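Local coordinates for Glyco_hydro_cc domain-containing protein (Trichoderma gamsii, PDB 6UBD) that probably binds beta-1,3-glucan oligosaccharides, as an oligosaccharide-binding member (subgroup VII) of glycoside hydrolase family GH128, at residues Ile174-Ile186 with Trp223-Val237. Numbering follows the deposited sequence.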
ATOM      1  N   ILE A 174      -7.600   0.525  -2.245  1.00  8.09           N
ATOM      2  CA  ILE A 174      -9.092   0.617  -2.092  1.00  7.95           C
ATOM      3  C   ILE A 174      -9.523   2.093  -1.953  1.00  7.75           C
ATOM      4  O   ILE A 174      -9.192   2.747  -0.928  1.00  8.26           O
ATOM      5  CB  ILE A 174      -9.515  -0.247  -0.905  1.00  8.42           C
ATOM      6  CG1 ILE A 174      -9.190  -1.728  -1.121  1.00  7.57           C
ATOM      7  CG2 ILE A 174     -11.044  -0.055  -0.706  1.00 10.29           C
ATOM      8  CD1 ILE A 174      -9.653  -2.701  -0.043  1.00  9.01           C
ATOM      9  N   PHE A 175     -10.132   2.583  -2.999  1.00  8.20           N
ATOM     10  CA  PHE A 175     -10.670   3.966  -3.084  1.00  7.87           C
ATOM     11  C   PHE A 175     -12.139   3.775  -3.409  1.00  8.39           C
ATOM     12  O   PHE A 175     -12.534   3.629  -4.557  1.00  8.89           O
ATOM     13  CB  PHE A 175      -9.925   4.804  -4.110  1.00  8.01           C
ATOM     14  CG  PHE A 175      -8.452   4.936  -3.839  1.00  8.05           C
ATOM     15  CD1 PHE A 175      -7.996   5.534  -2.677  1.00  9.73           C
ATOM     16  CD2 PHE A 175      -7.529   4.533  -4.787  1.00  9.68           C
ATOM     17  CE1 PHE A 175      -6.654   5.687  -2.453  1.00 12.07           C
ATOM     18  CE2 PHE A 175      -6.164   4.644  -4.538  1.00 11.87           C
ATOM     19  CZ  PHE A 175      -5.716   5.201  -3.341  1.00 12.23           C
ATOM     20  N   LYS A 176     -12.996   3.786  -2.355  1.00  9.02           N
ATOM     21  CA  LYS A 176     -14.447   3.455  -2.437  1.00  8.96           C
ATOM     22  C   LYS A 176     -15.198   4.284  -1.380  1.00  9.34           C
ATOM     23  O   LYS A 176     -14.561   4.794  -0.437  1.00 12.22           O
ATOM     24  CB  LYS A 176     -14.719   1.961  -2.180  1.00 10.12           C
ATOM     25  CG  LYS A 176     -14.087   0.990  -3.186  1.00 11.86           C
ATOM     26  CD  LYS A 176     -14.773   1.072  -4.581  1.00 10.50           C
ATOM     27  CE  LYS A 176     -14.157   0.165  -5.626  1.00 11.74           C
ATOM     28  NZ  LYS A 176     -14.849   0.319  -6.919  1.00 13.72           N
ATOM     29  N   SER A 177     -16.504   4.422  -1.545  1.00  9.15           N
ATOM     30  CA  SER A 177     -17.319   5.331  -0.695  1.00  8.95           C
ATOM     31  C   SER A 177     -18.108   4.533   0.320  1.00  9.01           C
ATOM     32  O   SER A 177     -18.768   5.201   1.147  1.00 12.54           O
ATOM     33  CB  SER A 177     -18.175   6.243  -1.494  1.00 11.12           C
ATOM     34  OG  SER A 177     -19.078   5.496  -2.266  1.00 18.23           O
ATOM     35  N   ASP A 178     -18.134   3.204   0.308  1.00  9.30           N
ATOM     36  CA  ASP A 178     -18.965   2.384   1.213  1.00  9.76           C
ATOM     37  C   ASP A 178     -18.297   1.019   1.393  1.00  9.96           C
ATOM     38  O   ASP A 178     -17.337   0.639   0.677  1.00 10.92           O
ATOM     39  CB  ASP A 178     -20.417   2.299   0.745  1.00 11.45           C
ATOM     40  CG  ASP A 178     -20.650   1.617  -0.595  1.00 13.99           C
ATOM     41  OD1 ASP A 178     -19.758   0.934  -1.121  1.00 16.60           O
ATOM     42  OD2 ASP A 178     -21.788   1.778  -1.062  1.00 21.94           O
ATOM     43  N   MET A 179     -18.799   0.220   2.336  1.00  9.47           N
ATOM     44  CA  MET A 179     -18.176  -1.091   2.644  1.00  9.77           C
ATOM     45  C   MET A 179     -18.572  -2.127   1.596  1.00  9.46           C
ATOM     46  O   MET A 179     -17.800  -3.088   1.419  1.00 10.26           O
ATOM     47  CB  MET A 179     -18.619  -1.592   4.026  1.00 10.56           C
ATOM     48  CG  MET A 179     -18.025  -0.842   5.198  1.00  9.67           C
ATOM     49  SD  MET A 179     -16.228  -0.564   5.224  1.00 10.45           S
ATOM     50  CE  MET A 179     -16.128   1.151   4.679  1.00 12.59           C
ATOM     51  N   THR A 180     -19.644  -1.937   0.848  1.00  9.28           N
ATOM     52  CA  THR A 180     -19.956  -2.850  -0.287  1.00 10.65           C
ATOM     53  C   THR A 180     -18.797  -2.793  -1.303  1.00 10.29           C
ATOM     54  O   THR A 180     -18.314  -3.878  -1.795  1.00 11.07           O
ATOM     55  CB  THR A 180     -21.296  -2.506  -0.965  1.00 13.42           C
ATOM     56  OG1 THR A 180     -22.371  -2.633  -0.023  1.00 14.55           O
ATOM     57  CG2 THR A 180     -21.599  -3.322  -2.216  1.00 13.52           C
ATOM     58  N   GLY A 181     -18.315  -1.593  -1.647  1.00  9.36           N
ATOM     59  CA  GLY A 181     -17.187  -1.445  -2.588  1.00  8.79           C
ATOM     60  C   GLY A 181     -15.871  -2.014  -2.065  1.00  8.44           C
ATOM     61  O   GLY A 181     -15.109  -2.657  -2.797  1.00  9.32           O
ATOM     62  N   VAL A 182     -15.609  -1.795  -0.764  1.00  9.05           N
ATOM     63  CA  VAL A 182     -14.394  -2.352  -0.110  1.00  8.03           C
ATOM     64  C   VAL A 182     -14.442  -3.879  -0.224  1.00  8.30           C
ATOM     65  O   VAL A 182     -13.432  -4.523  -0.645  1.00  9.49           O
ATOM     66  CB  VAL A 182     -14.360  -1.907   1.362  1.00  8.53           C
ATOM     67  CG1 VAL A 182     -13.208  -2.613   2.081  1.00  8.72           C
ATOM     68  CG2 VAL A 182     -14.211  -0.390   1.516  1.00 10.17           C
ATOM     69  N   GLN A 183     -15.564  -4.490   0.095  1.00  8.79           N
ATOM     70  CA  GLN A 183     -15.704  -5.967   0.086  1.00  8.92           C
ATOM     71  C   GLN A 183     -15.554  -6.469  -1.341  1.00  8.92           C
ATOM     72  O   GLN A 183     -14.995  -7.561  -1.556  1.00 10.11           O
ATOM     73  CB  GLN A 183     -17.024  -6.446   0.704  1.00  8.52           C
ATOM     74  CG  GLN A 183     -17.147  -7.951   0.917  1.00  9.66           C
ATOM     75  CD  GLN A 183     -16.145  -8.480   1.922  1.00  9.23           C
ATOM     76  OE1 GLN A 183     -16.048  -7.903   3.019  1.00  9.95           O
ATOM     77  NE2 GLN A 183     -15.405  -9.533   1.576  1.00 10.86           N
ATOM     78  N   ALA A 184     -16.050  -5.759  -2.331  1.00  9.40           N
ATOM     79  CA  ALA A 184     -15.982  -6.238  -3.727  1.00  8.94           C
ATOM     80  C   ALA A 184     -14.517  -6.259  -4.195  1.00  9.82           C
ATOM     81  O   ALA A 184     -14.070  -7.171  -4.971  1.00  9.65           O
ATOM     82  CB  ALA A 184     -16.800  -5.350  -4.614  1.00  9.50           C
ATOM     83  N   ASP A 185     -13.693  -5.314  -3.764  1.00  9.70           N
ATOM     84  CA  ASP A 185     -12.250  -5.331  -4.082  1.00  8.48           C
ATOM     85  C   ASP A 185     -11.595  -6.529  -3.409  1.00  8.07           C
ATOM     86  O   ASP A 185     -10.779  -7.269  -4.075  1.00  9.04           O
ATOM     87  CB  ASP A 185     -11.556  -4.059  -3.598  1.00  9.34           C
ATOM     88  CG  ASP A 185     -11.701  -2.818  -4.482  1.00  9.24           C
ATOM     89  OD1 ASP A 185     -12.197  -2.934  -5.648  1.00  8.90           O
ATOM     90  OD2 ASP A 185     -11.253  -1.688  -4.013  1.00  8.56           O
ATOM     91  N   ILE A 186     -11.854  -6.749  -2.130  1.00  8.13           N
ATOM     92  CA  ILE A 186     -11.239  -7.913  -1.427  1.00  8.65           C
ATOM     93  C   ILE A 186     -11.618  -9.222  -2.139  1.00  8.73           C
ATOM     94  O   ILE A 186     -10.736 -10.095  -2.383  1.00  9.22           O
ATOM     95  CB  ILE A 186     -11.697  -7.914   0.046  1.00  9.03           C
ATOM     96  CG1 ILE A 186     -11.041  -6.766   0.841  1.00  9.34           C
ATOM     97  CG2 ILE A 186     -11.412  -9.235   0.728  1.00  8.61           C
ATOM     98  CD1 ILE A 186     -11.665  -6.490   2.185  1.00  9.12           C
ATOM     99  N   TRP A 223     -16.819   5.669   8.070  1.00  9.59           N
ATOM    100  CA  TRP A 223     -16.112   4.816   7.037  1.00  9.82           C
ATOM    101  C   TRP A 223     -14.769   4.250   7.562  1.00  9.90           C
ATOM    102  O   TRP A 223     -14.479   3.034   7.400  1.00  8.16           O
ATOM    103  CB  TRP A 223     -15.971   5.686   5.787  1.00 10.41           C
ATOM    104  CG  TRP A 223     -15.478   4.934   4.564  1.00 10.24           C
ATOM    105  CD1 TRP A 223     -16.263   4.510   3.519  1.00 10.11           C
ATOM    106  CD2 TRP A 223     -14.107   4.659   4.197  1.00  8.90           C
ATOM    107  NE1 TRP A 223     -15.468   3.940   2.532  1.00 10.60           N
ATOM    108  CE2 TRP A 223     -14.161   4.065   2.919  1.00  9.41           C
ATOM    109  CE3 TRP A 223     -12.866   4.929   4.779  1.00  9.76           C
ATOM    110  CZ2 TRP A 223     -12.996   3.683   2.228  1.00 10.86           C
ATOM    111  CZ3 TRP A 223     -11.720   4.512   4.112  1.00 11.93           C
ATOM    112  CH2 TRP A 223     -11.787   3.901   2.856  1.00 11.64           C
ATOM    113  N   ILE A 224     -13.995   5.101   8.228  1.00 10.30           N
ATOM    114  CA  ILE A 224     -12.717   4.680   8.843  1.00  9.83           C
ATOM    115  C   ILE A 224     -12.975   3.596   9.900  1.00  9.99           C
ATOM    116  O   ILE A 224     -12.255   2.571   9.970  1.00  9.11           O
ATOM    117  CB  ILE A 224     -11.893   5.870   9.343  1.00  8.92           C
ATOM    118  CG1 ILE A 224     -11.471   6.788   8.179  1.00  8.71           C
ATOM    119  CG2 ILE A 224     -10.742   5.350  10.171  1.00  9.16           C
ATOM    120  CD1 ILE A 224     -10.956   8.153   8.608  1.00  8.27           C
ATOM    121  N   SER A 225     -13.939   3.893  10.799  1.00 10.31           N
ATOM    122  CA  SER A 225     -14.220   2.917  11.873  1.00  9.70           C
ATOM    123  C   SER A 225     -14.617   1.562  11.274  1.00  9.01           C
ATOM    124  O   SER A 225     -14.188   0.484  11.692  1.00  9.39           O
ATOM    125  CB  SER A 225     -15.292   3.469  12.786  1.00  9.52           C
ATOM    126  OG  SER A 225     -15.638   2.576  13.851  1.00 11.97           O
ATOM    127  N   ASP A 226     -15.553   1.631  10.333  1.00  8.86           N
ATOM    128  CA  ASP A 226     -16.097   0.410   9.684  1.00  8.23           C
ATOM    129  C   ASP A 226     -15.001  -0.360   8.907  1.00  8.09           C
ATOM    130  O   ASP A 226     -14.972  -1.607   9.009  1.00  8.49           O
ATOM    131  CB  ASP A 226     -17.252   0.780   8.744  1.00  8.19           C
ATOM    132  CG  ASP A 226     -18.558   1.198   9.390  1.00 10.65           C
ATOM    133  OD1 ASP A 226     -18.694   1.008  10.617  1.00 12.09           O
ATOM    134  OD2 ASP A 226     -19.396   1.755   8.637  1.00 12.48           O
ATOM    135  N   ILE A 227     -14.146   0.365   8.168  1.00  8.56           N
ATOM    136  CA  ILE A 227     -13.141  -0.335   7.332  1.00  7.92           C
ATOM    137  C   ILE A 227     -12.077  -1.010   8.184  1.00  8.83           C
ATOM    138  O   ILE A 227     -11.623  -2.160   7.853  1.00  9.97           O
ATOM    139  CB  ILE A 227     -12.528   0.604   6.262  1.00  9.25           C
ATOM    140  CG1 ILE A 227     -12.188  -0.244   5.030  1.00  8.73           C
ATOM    141  CG2 ILE A 227     -11.340   1.424   6.739  1.00 10.44           C
ATOM    142  CD1 ILE A 227     -11.606   0.483   3.855  1.00  9.93           C
ATOM    143  N   VAL A 228     -11.648  -0.441   9.297  1.00  8.76           N
ATOM    144  CA  VAL A 228     -10.668  -1.077  10.190  1.00  8.79           C
ATOM    145  C   VAL A 228     -11.311  -2.339  10.772  1.00  9.82           C
ATOM    146  O   VAL A 228     -10.675  -3.408  10.825  1.00  8.28           O
ATOM    147  CB  VAL A 228     -10.141  -0.102  11.240  1.00  9.19           C
ATOM    148  CG1 VAL A 228      -9.375  -0.801  12.322  1.00  9.12           C
ATOM    149  CG2 VAL A 228      -9.272   0.976  10.563  1.00 10.44           C
ATOM    150  N   ASP A 229     -12.577  -2.224  11.206  1.00  9.99           N
ATOM    151  CA  ASP A 229     -13.211  -3.434  11.760  1.00 10.54           C
ATOM    152  C   ASP A 229     -13.266  -4.537  10.685  1.00  8.20           C
ATOM    153  O   ASP A 229     -13.085  -5.722  11.013  1.00  9.52           O
ATOM    154  CB  ASP A 229     -14.610  -3.107  12.318  1.00 11.65           C
ATOM    155  CG  ASP A 229     -14.654  -2.292  13.602  1.00 11.68           C
ATOM    156  OD1 ASP A 229     -13.603  -2.268  14.311  1.00 11.79           O
ATOM    157  OD2 ASP A 229     -15.765  -1.705  13.911  1.00 13.58           O
ATOM    158  N   LEU A 230     -13.673  -4.158   9.486  1.00  7.58           N
ATOM    159  CA  LEU A 230     -13.816  -5.146   8.373  1.00  9.01           C
ATOM    160  C   LEU A 230     -12.445  -5.807   8.098  1.00  8.19           C
ATOM    161  O   LEU A 230     -12.369  -7.047   8.029  1.00  8.25           O
ATOM    162  CB  LEU A 230     -14.390  -4.459   7.141  1.00  8.70           C
ATOM    163  CG  LEU A 230     -14.766  -5.336   5.900  1.00  8.56           C
ATOM    164  CD1 LEU A 230     -15.689  -4.502   4.993  1.00  8.88           C
ATOM    165  CD2 LEU A 230     -13.601  -5.822   5.098  1.00  9.87           C
ATOM    166  N   PHE A 231     -11.413  -4.980   7.964  1.00  9.05           N
ATOM    167  CA  PHE A 231     -10.047  -5.533   7.671  1.00  9.04           C
ATOM    168  C   PHE A 231      -9.603  -6.455   8.811  1.00  8.46           C
ATOM    169  O   PHE A 231      -9.033  -7.526   8.545  1.00  8.27           O
ATOM    170  CB  PHE A 231      -9.033  -4.382   7.514  1.00  9.49           C
ATOM    171  CG  PHE A 231      -9.168  -3.524   6.267  1.00  8.55           C
ATOM    172  CD1 PHE A 231      -9.752  -3.966   5.088  1.00  8.74           C
ATOM    173  CD2 PHE A 231      -8.654  -2.230   6.262  1.00  8.52           C
ATOM    174  CE1 PHE A 231      -9.821  -3.151   3.959  1.00 11.89           C
ATOM    175  CE2 PHE A 231      -8.682  -1.434   5.116  1.00  9.17           C
ATOM    176  CZ  PHE A 231      -9.229  -1.935   3.940  1.00 11.47           C
ATOM    177  N   GLU A 232      -9.748  -6.046  10.089  1.00 10.02           N
ATOM    178  CA  GLU A 232      -9.260  -6.877  11.238  1.00 10.52           C
ATOM    179  C   GLU A 232      -9.980  -8.248  11.272  1.00  9.34           C
ATOM    180  O   GLU A 232      -9.332  -9.274  11.545  1.00  9.18           O
ATOM    181  CB  GLU A 232      -9.332  -6.102  12.560  1.00 10.57           C
ATOM    182  CG  GLU A 232      -8.330  -4.953  12.664  1.00 10.15           C
ATOM    183  CD  GLU A 232      -6.885  -5.392  12.891  1.00  8.25           C
ATOM    184  OE1 GLU A 232      -6.630  -6.614  13.153  1.00  9.49           O
ATOM    185  OE2 GLU A 232      -5.982  -4.461  12.773  1.00  8.58           O
ATOM    186  N   ALA A 233     -11.268  -8.293  10.930  1.00 10.20           N
ATOM    187  CA  ALA A 233     -12.046  -9.545  10.944  1.00 10.57           C
ATOM    188  C   ALA A 233     -11.783 -10.407   9.686  1.00  9.78           C
ATOM    189  O   ALA A 233     -12.025 -11.595   9.793  1.00 11.46           O
ATOM    190  CB  ALA A 233     -13.503  -9.192  11.111  1.00 10.47           C
ATOM    191  N   ASN A 234     -11.329  -9.825   8.586  1.00  8.37           N
ATOM    192  CA  ASN A 234     -11.243 -10.579   7.320  1.00  9.44           C
ATOM    193  C   ASN A 234      -9.962 -11.466   7.326  1.00  8.34           C
ATOM    194  O   ASN A 234      -8.812 -10.936   7.447  1.00  8.85           O
ATOM    195  CB  ASN A 234     -11.241  -9.641   6.112  1.00  8.66           C
ATOM    196  CG  ASN A 234     -11.278 -10.425   4.815  1.00  9.12           C
ATOM    197  OD1 ASN A 234     -10.271 -10.959   4.362  1.00 11.71           O
ATOM    198  ND2 ASN A 234     -12.452 -10.464   4.206  1.00  9.39           N
ATOM    199  N   GLU A 235     -10.114 -12.774   7.117  1.00  8.89           N
ATOM    200  CA  GLU A 235      -8.970 -13.715   7.229  1.00 10.07           C
ATOM    201  C   GLU A 235      -7.926 -13.480   6.115  1.00 11.03           C
ATOM    202  O   GLU A 235      -6.801 -13.885   6.339  1.00 10.91           O
ATOM    203  CB  GLU A 235      -9.450 -15.183   7.189  1.00 11.77           C
ATOM    204  CG  GLU A 235     -10.150 -15.602   5.913  1.00 14.35           C
ATOM    205  CD  GLU A 235     -10.673 -17.038   5.904  1.00 16.28           C
ATOM    206  OE1 GLU A 235      -9.855 -17.940   6.121  1.00 22.53           O
ATOM    207  OE2 GLU A 235     -11.813 -17.238   5.520  1.00 30.50           O
ATOM    208  N   HIS A 236      -8.341 -12.933   4.982  1.00 10.12           N
ATOM    209  CA  HIS A 236      -7.451 -12.768   3.808  1.00  9.75           C
ATOM    210  C   HIS A 236      -6.707 -11.443   3.814  1.00  9.67           C
ATOM    211  O   HIS A 236      -5.697 -11.340   3.091  1.00 12.91           O
ATOM    212  CB  HIS A 236      -8.209 -12.935   2.472  1.00 10.05           C
ATOM    213  CG  HIS A 236      -8.929 -14.215   2.337  1.00 10.98           C
ATOM    214  ND1 HIS A 236      -8.307 -15.455   2.447  1.00 12.34           N
ATOM    215  CD2 HIS A 236     -10.211 -14.485   1.990  1.00 14.71           C
ATOM    216  CE1 HIS A 236      -9.191 -16.408   2.254  1.00 13.00           C
ATOM    217  NE2 HIS A 236     -10.341 -15.841   1.930  1.00 17.27           N
ATOM    218  N   VAL A 237      -7.090 -10.455   4.609  1.00  8.79           N
ATOM    219  CA  VAL A 237      -6.383  -9.172   4.713  1.00  9.50           C
ATOM    220  C   VAL A 237      -5.335  -9.294   5.808  1.00  9.06           C
ATOM    221  O   VAL A 237      -5.687  -9.398   6.980  1.00  8.77           O
ATOM    222  CB  VAL A 237      -7.340  -8.001   4.973  1.00 10.34           C
ATOM    223  CG1 VAL A 237      -6.565  -6.700   5.154  1.00 10.67           C
ATOM    224  CG2 VAL A 237      -8.330  -7.852   3.789  1.00  9.96           C
TER
HETATM  225  O   HOH W   1     -15.021  -9.386   5.068  1.00 11.43           O
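Met179 lays its terminal methyl over one face of the Trp223 indole, CE standing 3.6 Å from the centroid of the five-membered ring and 14° off its normal, a CH-pi contact. Bends at chi2 (-49°) and chi3 fold the thioether back across the helix 223-233, where Met179 SD lies 3.7 Å from Ile227 N and the side chain fills a hole bounded by Trp223, Asp226, Ile227 and Leu230. At the indole edge, Asp178 N lies in the ring plane. Separately, Trp223 NE1 is 3.2 Å from Lys176 O. With an alanine at Trp223, the Met179 methyl is likely to lose the ring face it rests on and be free to turn, with a gap opened beside the 177-178 link between strand and helix. Deeper in, Val182 is a second knob, its CG2 3.6 Å from Ile227 CD1 while CG1 approaches the Phe231 ring obliquely; Ile174 CD1 reaches the edge of that ring from the strand. Helices 179-193 and 217-233 are successive outer helices of the beta/alpha barrel of this glycosyl hydrolase core, following strands 170-176 and 197-206; segments 179-186 and 223-233 come within 10.9 Å of each other, their axes 30° apart. Farther along, Leu230 points back between Met179, Val182, Gln183 and Ile186, with CD2 3.6 Å from Ile186 CD1. Beyond this apolar seam helix 179-193 is joined more loosely, through solvent, to the turn after its neighbour: one water donates to Gln183 OE1 and accepts from Asn234 ND2, whereas Gln183 NE2 bonds to Asp187. Asn234 is held by its other end, OD1 accepting from His236 N at 2.8 Å in an Asx turn just past the helix, which leaves ND2 directed to the water.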